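Local coordinates for protein AtFKBP42 (Arabidopsis thaliana, PDB 2F4E) that probably catalyses the cis-trans isomerisation of peptidyl-prolyl bonds, modulates the uptake of MRP transporter substrates into the vacuole and regulates cell elongation and orientation, at residues V36-D41 against R121-V126; R75-T78 against H83-E86; L130-E135 against P141-M146. One frame throughout, in Å; residues are numbered along the deposited sequence.

Overall arrangement
All three contacts belong to the compact FKBP-type domain. Contact 1 holds the N-terminal loop segment 36-41 against strand 121-126. Contact 2 is the hairpin of strands 69-78 and 84-87, nested along the chain inside the loop that contact 1 closes. Contact 3 follows both, within the excursion between strands 121-126 and 149-158. The centres of contacts 1 and 2 lie about 12 Å apart and both reach one antiparallel sheet; Trp77 packs against Val36 and Pro37. Contact 3 is again centred about 12 Å from contact 2, where Phe85 meets Tyr132 and Pro141, but about 19 Å from contact 1. The hairpin thus touches the N-terminal loop and the later excursion alike.

Contact 1 of 3, residues V36-D41 against R121-V126; sequences VPPKVD and RALVHV
Leu123 presents both of its methyl groups to the 36-41 loop, one to the ring of Pro38 and the other between the Pro38 carbonyl and Val40. Its CD2 meets CG of Pro38 at 3.5 Å, a close apolar contact at the puckered corner of the ring. The second branch, CD1, lies 4.0 Å from CB of Val40 and also comes to 3.6 Å from the carbonyl O of Pro38. The leucine lies alongside Pro38 and Val40, pointing out from the strand as they point in. Its torsions account for this reach: CG is anti to the carbonyl carbon (chi1 -66°), and CD1 continues as an extended arm (chi2 -176°). The backbones stay well separated, with 8.3 Å between the CA atoms of Pro38 and Leu123, so side chains rather than strand pairing make the join, and the two segments bury just 132 Å² together. Val40 is fixed further out, where its carbonyl O accepts a hydrogen bond from NE2 of Gln54. Leu123 is itself held in the sheet by backbone bonding to Gln54 of strand 51-55. Pro38 also touches Ile56 and Glu152, which places the irregular 36-41 segment across strand 121-126, flanked by strands 51-55 and 149-158.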
ATOM      1  N   VAL A  36       6.347  -2.476  14.233  1.00 57.47           N
ATOM      2  CA  VAL A  36       5.021  -2.734  14.799  1.00 55.46           C
ATOM      3  C   VAL A  36       3.927  -2.055  13.970  1.00 53.77           C
ATOM      4  O   VAL A  36       3.915  -0.836  13.817  1.00 54.03           O
ATOM      5  CB  VAL A  36       4.943  -2.194  16.242  1.00 54.97           C
ATOM      6  CG1 VAL A  36       3.569  -2.395  16.815  1.00 54.42           C
ATOM      7  CG2 VAL A  36       5.992  -2.862  17.108  1.00 56.77           C
ATOM      8  N   PRO A  37       2.992  -2.839  13.421  1.00 52.81           N
ATOM      9  CA  PRO A  37       1.919  -2.239  12.619  1.00 53.19           C
ATOM     10  C   PRO A  37       1.030  -1.371  13.521  1.00 53.11           C
ATOM     11  O   PRO A  37       0.325  -1.892  14.394  1.00 54.46           O
ATOM     12  CB  PRO A  37       1.195  -3.456  12.049  1.00 50.26           C
ATOM     13  CG  PRO A  37       1.398  -4.501  13.111  1.00 51.75           C
ATOM     14  CD  PRO A  37       2.840  -4.301  13.513  1.00 52.55           C
ATOM     15  N   PRO A  38       1.062  -0.039  13.324  1.00 53.73           N
ATOM     16  CA  PRO A  38       0.287   0.945  14.098  1.00 52.63           C
ATOM     17  C   PRO A  38      -1.176   0.592  14.346  1.00 52.74           C
ATOM     18  O   PRO A  38      -1.891   0.171  13.439  1.00 49.71           O
ATOM     19  CB  PRO A  38       0.432   2.235  13.287  1.00 52.88           C
ATOM     20  CG  PRO A  38       0.703   1.716  11.846  1.00 52.73           C
ATOM     21  CD  PRO A  38       1.644   0.577  12.115  1.00 53.58           C
ATOM     22  N   LYS A  39      -1.608   0.748  15.594  1.00 53.82           N
ATOM     23  CA  LYS A  39      -2.992   0.475  15.939  1.00 55.68           C
ATOM     24  C   LYS A  39      -3.751   1.716  15.515  1.00 55.74           C
ATOM     25  O   LYS A  39      -3.286   2.830  15.728  1.00 56.28           O
ATOM     26  CB  LYS A  39      -3.137   0.247  17.447  1.00 55.42           C
ATOM     27  N   VAL A  40      -4.892   1.517  14.869  1.00 56.76           N
ATOM     28  CA  VAL A  40      -5.738   2.613  14.418  1.00 57.85           C
ATOM     29  C   VAL A  40      -7.180   2.114  14.459  1.00 59.44           C
ATOM     30  O   VAL A  40      -7.605   1.316  13.613  1.00 59.64           O
ATOM     31  CB  VAL A  40      -5.371   3.060  12.998  1.00 58.27           C
ATOM     32  CG1 VAL A  40      -6.435   4.015  12.467  1.00 57.91           C
ATOM     33  CG2 VAL A  40      -4.012   3.766  13.020  1.00 59.80           C
ATOM     34  N   ASP A  41      -7.918   2.598  15.455  1.00 60.56           N
ATOM     35  CA  ASP A  41      -9.302   2.196  15.674  1.00 63.33           C
ATOM     36  C   ASP A  41     -10.328   2.611  14.620  1.00 62.99           C
ATOM     37  O   ASP A  41     -11.115   1.779  14.165  1.00 63.94           O
ATOM     38  CB  ASP A  41      -9.742   2.659  17.062  1.00 65.50           C
ATOM     39  CG  ASP A  41      -8.777   2.194  18.147  1.00 68.81           C
ATOM     40  OD1 ASP A  41      -8.236   1.068  17.995  1.00 70.56           O
ATOM     41  OD2 ASP A  41      -8.566   2.939  19.134  1.00 70.94           O
ATOM     42  N   ARG A 121      -0.097   9.312   5.193  1.00 35.76           N
ATOM     43  CA  ARG A 121       0.362   8.051   5.744  1.00 37.04           C
ATOM     44  C   ARG A 121      -0.895   7.287   6.141  1.00 36.68           C
ATOM     45  O   ARG A 121      -1.728   7.813   6.874  1.00 39.09           O
ATOM     46  CB  ARG A 121       1.237   8.326   6.963  1.00 38.63           C
ATOM     47  CG  ARG A 121       2.058   7.151   7.434  1.00 44.63           C
ATOM     48  CD  ARG A 121       3.264   7.663   8.219  1.00 49.93           C
ATOM     49  NE  ARG A 121       4.144   6.577   8.650  1.00 52.51           N
ATOM     50  CZ  ARG A 121       5.370   6.753   9.149  1.00 56.40           C
ATOM     51  NH1 ARG A 121       5.877   7.978   9.268  1.00 56.18           N
ATOM     52  NH2 ARG A 121       6.075   5.707   9.581  1.00 54.84           N
ATOM     53  N   ALA A 122      -1.040   6.061   5.647  1.00 33.39           N
ATOM     54  CA  ALA A 122      -2.225   5.277   5.956  1.00 31.74           C
ATOM     55  C   ALA A 122      -2.004   3.784   5.971  1.00 32.75           C
ATOM     56  O   ALA A 122      -0.966   3.285   5.536  1.00 31.41           O
ATOM     57  CB  ALA A 122      -3.321   5.597   4.965  1.00 33.04           C
ATOM     58  N   LEU A 123      -2.998   3.076   6.491  1.00 29.39           N
ATOM     59  CA  LEU A 123      -2.968   1.622   6.541  1.00 27.72           C
ATOM     60  C   LEU A 123      -3.818   1.141   5.379  1.00 28.83           C
ATOM     61  O   LEU A 123      -4.897   1.681   5.131  1.00 28.97           O
ATOM     62  CB  LEU A 123      -3.568   1.117   7.846  1.00 28.75           C
ATOM     63  CG  LEU A 123      -2.838   1.437   9.153  1.00 31.66           C
ATOM     64  CD1 LEU A 123      -3.576   0.746  10.314  1.00 30.80           C
ATOM     65  CD2 LEU A 123      -1.377   0.962   9.079  1.00 28.74           C
ATOM     66  N   VAL A 124      -3.331   0.150   4.648  1.00 26.67           N
ATOM     67  CA  VAL A 124      -4.087  -0.363   3.523  1.00 25.91           C
ATOM     68  C   VAL A 124      -4.284  -1.864   3.671  1.00 29.95           C
ATOM     69  O   VAL A 124      -3.323  -2.645   3.716  1.00 28.87           O
ATOM     70  CB  VAL A 124      -3.390  -0.054   2.168  1.00 28.08           C
ATOM     71  CG1 VAL A 124      -4.310  -0.426   1.027  1.00 19.04           C
ATOM     72  CG2 VAL A 124      -3.008   1.410   2.083  1.00 25.58           C
ATOM     73  N   HIS A 125      -5.553  -2.244   3.747  1.00 27.21           N
ATOM     74  CA  HIS A 125      -5.954  -3.628   3.898  1.00 28.23           C
ATOM     75  C   HIS A 125      -6.252  -4.173   2.527  1.00 31.46           C
ATOM     76  O   HIS A 125      -7.175  -3.724   1.852  1.00 30.98           O
ATOM     77  CB  HIS A 125      -7.179  -3.693   4.799  1.00 30.60           C
ATOM     78  CG  HIS A 125      -6.950  -3.088   6.139  1.00 29.35           C
ATOM     79  ND1 HIS A 125      -6.342  -3.772   7.177  1.00 30.38           N
ATOM     80  CD2 HIS A 125      -7.196  -1.846   6.615  1.00 31.93           C
ATOM     81  CE1 HIS A 125      -6.231  -2.982   8.218  1.00 31.74           C
ATOM     82  NE2 HIS A 125      -6.744  -1.799   7.906  1.00 30.61           N
ATOM     83  N   VAL A 126      -5.464  -5.159   2.125  1.00 30.73           N
ATOM     84  CA  VAL A 126      -5.595  -5.744   0.807  1.00 33.45           C
ATOM     85  C   VAL A 126      -5.899  -7.233   0.773  1.00 35.08           C
ATOM     86  O   VAL A 126      -5.171  -8.045   1.346  1.00 32.42           O
ATOM     87  CB  VAL A 126      -4.309  -5.500   0.004  1.00 31.63           C
ATOM     88  CG1 VAL A 126      -4.457  -6.065  -1.397  1.00 33.76           C
ATOM     89  CG2 VAL A 126      -3.986  -4.016  -0.007  1.00 34.89           C
TER

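Contact 2 of 3, residues R75-T78 against H83-E86; sequences RAWT and HKFE
Three backbone hydrogen bonds tie 75-78 to 83-86. Ala76 N donates to Glu86 O at 2.9 Å, while Ala76 O receives Phe85 N at 3.0 Å. Nearer the turn, Thr78 N reaches His83 O at 3.1 Å, with 153° at the hydrogen. Between these bonds Trp77 and Lys84 form an antiparallel non-hydrogen-bonded pair, and CA of Trp77 adds a C-H...O contact to His83 O. Asp87 joins two cations of the contact by salt bridges, taking NE of Arg75 and NZ of Lys84; Arg75 also pairs with Glu152 through NH1.

This is a beta hairpin of the FKBP domain, and it is irregular. Ala76 bonds through its N to Glu86 and through its O to Phe85, so it faces both residues, consistent with a bulge-like irregularity; Phe85, with psi near 5°, departs from extended strand geometry.

Packing differs on the two sides of the hairpin. The Lys84 chain passes over the Trp77 indole, CG lying 3.9 Å from the centroid of the five-membered ring, and CB reaches NE1 at 3.4 Å. An alanine in place of Trp77 is likely to leave the Lys84 methylenes without their aromatic partner and to open a gap beside Pro37. On the Ala76 side, Phe85 CG sits between the backbone N and carbonyl carbon (chi1 67°), which lays the ring over Ala76, whose CB approaches CZ at 3.5 Å. Thr78 N lies at that ring's edge, and Thr78 CG2 meets CE2 at 4.0 Å.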
ATOM      1  N   ARG A  75       5.584  -0.511   4.625  1.00 29.58           N
ATOM      2  CA  ARG A  75       5.887  -1.755   5.320  1.00 30.80           C
ATOM      3  C   ARG A  75       4.746  -2.685   4.966  1.00 28.32           C
ATOM      4  O   ARG A  75       3.621  -2.235   4.746  1.00 31.93           O
ATOM      5  CB  ARG A  75       5.932  -1.566   6.834  1.00 28.36           C
ATOM      6  CG  ARG A  75       7.050  -0.678   7.322  1.00 30.12           C
ATOM      7  CD  ARG A  75       7.137  -0.712   8.839  1.00 30.82           C
ATOM      8  NE  ARG A  75       8.199   0.155   9.334  1.00 30.80           N
ATOM      9  CZ  ARG A  75       8.071   1.452   9.591  1.00 33.72           C
ATOM     10  NH1 ARG A  75       6.907   2.065   9.415  1.00 30.36           N
ATOM     11  NH2 ARG A  75       9.130   2.143   9.991  1.00 34.66           N
ATOM     12  N   ALA A  76       5.030  -3.976   4.894  1.00 28.08           N
ATOM     13  CA  ALA A  76       3.993  -4.929   4.560  1.00 27.18           C
ATOM     14  C   ALA A  76       4.004  -6.079   5.550  1.00 27.32           C
ATOM     15  O   ALA A  76       5.064  -6.593   5.915  1.00 29.82           O
ATOM     16  CB  ALA A  76       4.189  -5.438   3.148  1.00 29.54           C
ATOM     17  N   TRP A  77       2.816  -6.475   5.978  1.00 28.90           N
ATOM     18  CA  TRP A  77       2.658  -7.548   6.950  1.00 33.78           C
ATOM     19  C   TRP A  77       1.572  -8.500   6.466  1.00 37.09           C
ATOM     20  O   TRP A  77       0.542  -8.060   5.940  1.00 37.59           O
ATOM     21  CB  TRP A  77       2.186  -6.983   8.294  1.00 31.33           C
ATOM     22  CG  TRP A  77       3.165  -6.211   9.100  1.00 34.84           C
ATOM     23  CD1 TRP A  77       4.102  -6.719   9.953  1.00 34.73           C
ATOM     24  CD2 TRP A  77       3.277  -4.788   9.179  1.00 34.01           C
ATOM     25  NE1 TRP A  77       4.788  -5.703  10.560  1.00 36.01           N
ATOM     26  CE2 TRP A  77       4.304  -4.506  10.103  1.00 32.51           C
ATOM     27  CE3 TRP A  77       2.609  -3.722   8.559  1.00 35.93           C
ATOM     28  CZ2 TRP A  77       4.680  -3.206  10.423  1.00 32.43           C
ATOM     29  CZ3 TRP A  77       2.984  -2.433   8.879  1.00 33.19           C
ATOM     30  CH2 TRP A  77       4.012  -2.186   9.804  1.00 33.82           C
ATOM     31  N   THR A  78       1.796  -9.798   6.637  1.00 37.43           N
ATOM     32  CA  THR A  78       0.788 -10.786   6.286  1.00 41.27           C
ATOM     33  C   THR A  78      -0.172 -10.676   7.466  1.00 41.59           C
ATOM     34  O   THR A  78       0.254 -10.633   8.623  1.00 38.70           O
ATOM     35  CB  THR A  78       1.347 -12.208   6.254  1.00 41.32           C
ATOM     36  OG1 THR A  78       2.193 -12.430   7.392  1.00 42.45           O
ATOM     37  CG2 THR A  78       2.143 -12.439   4.977  1.00 41.81           C
ATOM     38  N   HIS A  83       3.605 -11.056  10.153  1.00 52.26           N
ATOM     39  CA  HIS A  83       5.023 -11.081   9.818  1.00 50.09           C
ATOM     40  C   HIS A  83       5.350  -9.944   8.864  1.00 46.70           C
ATOM     41  O   HIS A  83       4.671  -9.760   7.854  1.00 45.03           O
ATOM     42  CB  HIS A  83       5.380 -12.415   9.161  1.00 53.48           C
ATOM     43  CG  HIS A  83       6.673 -12.397   8.404  1.00 56.52           C
ATOM     44  ND1 HIS A  83       6.744 -12.656   7.052  1.00 57.05           N
ATOM     45  CD2 HIS A  83       7.942 -12.150   8.813  1.00 56.96           C
ATOM     46  CE1 HIS A  83       8.005 -12.572   6.658  1.00 58.72           C
ATOM     47  NE2 HIS A  83       8.752 -12.266   7.706  1.00 59.31           N
ATOM     48  N   LYS A  84       6.397  -9.191   9.179  1.00 43.27           N
ATOM     49  CA  LYS A  84       6.816  -8.082   8.330  1.00 42.33           C
ATOM     50  C   LYS A  84       7.751  -8.624   7.251  1.00 40.63           C
ATOM     51  O   LYS A  84       8.872  -9.043   7.545  1.00 43.07           O
ATOM     52  CB  LYS A  84       7.545  -7.019   9.160  1.00 42.49           C
ATOM     53  CG  LYS A  84       7.628  -5.660   8.505  1.00 40.61           C
ATOM     54  CD  LYS A  84       8.478  -4.689   9.313  1.00 41.44           C
ATOM     55  CE  LYS A  84       9.951  -5.066   9.258  1.00 40.47           C
ATOM     56  NZ  LYS A  84      10.845  -4.011   9.809  1.00 41.09           N
ATOM     57  N   PHE A  85       7.299  -8.614   6.001  1.00 37.59           N
ATOM     58  CA  PHE A  85       8.130  -9.119   4.917  1.00 35.98           C
ATOM     59  C   PHE A  85       8.632  -8.018   3.983  1.00 37.10           C
ATOM     60  O   PHE A  85       9.269  -8.293   2.964  1.00 38.57           O
ATOM     61  CB  PHE A  85       7.363 -10.187   4.135  1.00 34.57           C
ATOM     62  CG  PHE A  85       6.176  -9.664   3.378  1.00 31.87           C
ATOM     63  CD1 PHE A  85       6.318  -9.168   2.090  1.00 31.38           C
ATOM     64  CD2 PHE A  85       4.910  -9.680   3.953  1.00 32.01           C
ATOM     65  CE1 PHE A  85       5.207  -8.712   1.371  1.00 32.85           C
ATOM     66  CE2 PHE A  85       3.795  -9.228   3.249  1.00 34.76           C
ATOM     67  CZ  PHE A  85       3.941  -8.737   1.954  1.00 35.84           C
ATOM     68  N   GLU A  86       8.350  -6.769   4.334  1.00 38.75           N
ATOM     69  CA  GLU A  86       8.803  -5.636   3.525  1.00 37.57           C
ATOM     70  C   GLU A  86       8.825  -4.390   4.413  1.00 36.12           C
ATOM     71  O   GLU A  86       7.916  -4.194   5.222  1.00 34.12           O
ATOM     72  CB  GLU A  86       7.860  -5.425   2.339  1.00 41.85           C
ATOM     73  CG  GLU A  86       8.557  -5.181   1.003  1.00 49.70           C
ATOM     74  CD  GLU A  86       8.300  -6.294  -0.026  1.00 53.39           C
ATOM     75  OE1 GLU A  86       8.526  -7.481   0.289  1.00 55.78           O
ATOM     76  OE2 GLU A  86       7.875  -5.999  -1.163  1.00 55.77           O
TER

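Contact 3 of 3, residues L130-E135 against P141-M146; sequences LAYGKE and PNVPPM
Tyr132 and Val143 set their side chains at about a right angle, and the ring carries most of the apolar packing between 130-135 and 141-146. Val143 CG2 comes obliquely to the ring, 3.7 Å from CD2. It lies 4.2 Å from the ring centroid and 30° off the normal, so the CH-pi contact is off-centre. The other methyl, CG1, approaches CD2 and CB, and both methyls therefore lie along the CD2 side of the tyrosine, CG1 nearer CB and CG2 nearer CE2.

At the far end, the Pro141 ring crosses the tyrosine obliquely and brings CG to 3.6 Å from OH. A cis peptide bond precedes this proline. Tyr132 CG is anti to its own carbonyl carbon (chi1 -78°), which sends the ring along the line from Val143 to Pro141.

Beyond the aromatic, polar backbone groups take over. Met146 N donates to Gly133 O at 3.0 Å. The same oxygen accepts from a water at 2.8 Å, and that water also donates to Pro144 O, forming a second link between the segments. Gly133 has a positive phi, a conformation favourable to glycine. Next to it, Pro145 packs against the opposing backbone, its CG lying 3.5 Å from Glu135 O and its CB turned to Lys134 O. Met146 CG packs beside Lys134.

Tyr132, Pro141 and Val143 all touch Phe85 of strand 84-87, tying the loop to the hairpin. Both segments belong to the long excursion between strands 121-126 and 149-158; in FKBP domains the equivalent loop borders the prolyl-binding pocket, and the aromatic contact of Tyr132 with Phe85 is consistent with that place here.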
ATOM      1  N   LEU A 130      -5.740  -9.336  -4.672  1.00 38.27           N
ATOM      2  CA  LEU A 130      -5.002  -8.228  -5.255  1.00 38.35           C
ATOM      3  C   LEU A 130      -3.536  -8.201  -4.803  1.00 38.27           C
ATOM      4  O   LEU A 130      -2.823  -7.229  -5.043  1.00 39.64           O
ATOM      5  CB  LEU A 130      -5.716  -6.919  -4.901  1.00 36.26           C
ATOM      6  CG  LEU A 130      -7.191  -6.874  -5.343  1.00 37.12           C
ATOM      7  CD1 LEU A 130      -7.839  -5.597  -4.896  1.00 35.42           C
ATOM      8  CD2 LEU A 130      -7.293  -6.998  -6.852  1.00 36.32           C
ATOM      9  N   ALA A 131      -3.084  -9.280  -4.168  1.00 38.06           N
ATOM     10  CA  ALA A 131      -1.709  -9.374  -3.674  1.00 36.40           C
ATOM     11  C   ALA A 131      -0.933 -10.530  -4.316  1.00 37.18           C
ATOM     12  O   ALA A 131      -0.712 -10.534  -5.522  1.00 36.48           O
ATOM     13  CB  ALA A 131      -1.729  -9.533  -2.175  1.00 36.70           C
ATOM     14  N   TYR A 132      -0.517 -11.505  -3.510  1.00 36.70           N
ATOM     15  CA  TYR A 132       0.229 -12.658  -4.020  1.00 38.83           C
ATOM     16  C   TYR A 132      -0.702 -13.821  -4.394  1.00 40.05           C
ATOM     17  O   TYR A 132      -0.258 -14.947  -4.625  1.00 42.45           O
ATOM     18  CB  TYR A 132       1.267 -13.101  -2.986  1.00 39.33           C
ATOM     19  CG  TYR A 132       2.499 -12.227  -2.975  1.00 39.36           C
ATOM     20  CD1 TYR A 132       3.513 -12.413  -3.912  1.00 41.66           C
ATOM     21  CD2 TYR A 132       2.618 -11.169  -2.077  1.00 40.93           C
ATOM     22  CE1 TYR A 132       4.620 -11.555  -3.962  1.00 42.72           C
ATOM     23  CE2 TYR A 132       3.714 -10.305  -2.114  1.00 40.75           C
ATOM     24  CZ  TYR A 132       4.711 -10.503  -3.060  1.00 41.92           C
ATOM     25  OH  TYR A 132       5.783  -9.638  -3.128  1.00 42.98           O
ATOM     26  N   GLY A 133      -1.996 -13.526  -4.433  1.00 38.69           N
ATOM     27  CA  GLY A 133      -3.006 -14.495  -4.824  1.00 39.05           C
ATOM     28  C   GLY A 133      -3.073 -15.897  -4.247  1.00 40.26           C
ATOM     29  O   GLY A 133      -2.567 -16.190  -3.165  1.00 39.66           O
ATOM     30  N   LYS A 134      -3.736 -16.761  -5.007  1.00 41.41           N
ATOM     31  CA  LYS A 134      -3.961 -18.156  -4.659  1.00 44.28           C
ATOM     32  C   LYS A 134      -2.755 -18.918  -4.136  1.00 43.74           C
ATOM     33  O   LYS A 134      -2.840 -19.586  -3.126  1.00 45.22           O
ATOM     34  CB  LYS A 134      -4.523 -18.900  -5.873  1.00 44.58           C
ATOM     35  CG  LYS A 134      -5.808 -19.666  -5.626  1.00 47.96           C
ATOM     36  CD  LYS A 134      -6.522 -19.889  -6.942  1.00 48.64           C
ATOM     37  CE  LYS A 134      -6.780 -18.535  -7.642  1.00 51.81           C
ATOM     38  NZ  LYS A 134      -7.385 -18.664  -8.997  1.00 52.58           N
ATOM     39  N   GLU A 135      -1.623 -18.805  -4.829  1.00 46.05           N
ATOM     40  CA  GLU A 135      -0.397 -19.535  -4.468  1.00 47.87           C
ATOM     41  C   GLU A 135       0.542 -18.828  -3.510  1.00 45.83           C
ATOM     42  O   GLU A 135       1.406 -19.474  -2.923  1.00 45.94           O
ATOM     43  CB  GLU A 135       0.375 -19.932  -5.741  1.00 52.09           C
ATOM     44  CG  GLU A 135      -0.372 -20.768  -6.691  1.00 56.18           C
ATOM     45  CD  GLU A 135       0.514 -21.103  -7.929  1.00 59.53           C
ATOM     46  OE1 GLU A 135       1.489 -20.337  -8.231  1.00 60.37           O
ATOM     47  OE2 GLU A 135       0.204 -22.110  -8.617  1.00 59.68           O
ATOM     48  N   PRO A 141       9.749 -12.216  -1.140  1.00 38.49           N
ATOM     49  CA  PRO A 141       9.367 -12.669   0.193  1.00 37.31           C
ATOM     50  C   PRO A 141       8.596 -13.992   0.211  1.00 37.83           C
ATOM     51  O   PRO A 141       8.104 -14.476  -0.812  1.00 37.35           O
ATOM     52  CB  PRO A 141       8.516 -11.514   0.689  1.00 37.35           C
ATOM     53  CG  PRO A 141       7.715 -11.217  -0.517  1.00 38.23           C
ATOM     54  CD  PRO A 141       8.730 -11.283  -1.660  1.00 37.29           C
ATOM     55  N   ASN A 142       8.505 -14.576   1.394  1.00 37.79           N
ATOM     56  CA  ASN A 142       7.759 -15.807   1.543  1.00 38.34           C
ATOM     57  C   ASN A 142       6.373 -15.388   2.011  1.00 37.14           C
ATOM     58  O   ASN A 142       6.206 -14.940   3.141  1.00 36.88           O
ATOM     59  CB  ASN A 142       8.413 -16.730   2.572  1.00 38.97           C
ATOM     60  CG  ASN A 142       7.461 -17.805   3.083  1.00 41.88           C
ATOM     61  OD1 ASN A 142       7.074 -17.789   4.249  1.00 44.86           O
ATOM     62  ND2 ASN A 142       7.082 -18.740   2.214  1.00 43.43           N
ATOM     63  N   VAL A 143       5.392 -15.492   1.122  1.00 36.81           N
ATOM     64  CA  VAL A 143       4.024 -15.137   1.458  1.00 36.58           C
ATOM     65  C   VAL A 143       3.148 -16.349   1.236  1.00 36.68           C
ATOM     66  O   VAL A 143       3.151 -16.922   0.150  1.00 35.13           O
ATOM     67  CB  VAL A 143       3.493 -13.981   0.581  1.00 36.54           C
ATOM     68  CG1 VAL A 143       2.016 -13.748   0.870  1.00 34.98           C
ATOM     69  CG2 VAL A 143       4.284 -12.722   0.853  1.00 35.17           C
ATOM     70  N   PRO A 144       2.402 -16.769   2.274  1.00 37.74           N
ATOM     71  CA  PRO A 144       1.502 -17.927   2.207  1.00 37.58           C
ATOM     72  C   PRO A 144       0.410 -17.746   1.166  1.00 37.01           C
ATOM     73  O   PRO A 144       0.155 -16.637   0.710  1.00 36.15           O
ATOM     74  CB  PRO A 144       0.923 -17.993   3.620  1.00 38.42           C
ATOM     75  CG  PRO A 144       2.025 -17.455   4.462  1.00 38.71           C
ATOM     76  CD  PRO A 144       2.486 -16.263   3.655  1.00 38.93           C
ATOM     77  N   PRO A 145      -0.237 -18.845   0.764  1.00 38.69           N
ATOM     78  CA  PRO A 145      -1.313 -18.789  -0.226  1.00 37.66           C
ATOM     79  C   PRO A 145      -2.522 -18.039   0.344  1.00 37.73           C
ATOM     80  O   PRO A 145      -2.791 -18.110   1.538  1.00 36.98           O
ATOM     81  CB  PRO A 145      -1.616 -20.264  -0.476  1.00 39.59           C
ATOM     82  CG  PRO A 145      -0.301 -20.923  -0.254  1.00 39.36           C
ATOM     83  CD  PRO A 145       0.188 -20.235   0.995  1.00 39.56           C
ATOM     84  N   MET A 146      -3.234 -17.311  -0.511  1.00 39.13           N
ATOM     85  CA  MET A 146      -4.419 -16.558  -0.104  1.00 38.74           C
ATOM     86  C   MET A 146      -4.184 -15.819   1.212  1.00 36.39           C
ATOM     87  O   MET A 146      -4.995 -15.881   2.131  1.00 33.40           O
ATOM     88  CB  MET A 146      -5.622 -17.509   0.016  1.00 41.54           C
ATOM     89  CG  MET A 146      -5.841 -18.373  -1.234  1.00 46.03           C
ATOM     90  SD  MET A 146      -7.201 -19.583  -1.146  1.00 51.50           S
ATOM     91  CE  MET A 146      -6.730 -20.495   0.356  1.00 49.64           C
TER
HETATM   92  O   HOH W   1      -1.326 -14.715  -1.127  1.00 26.67           O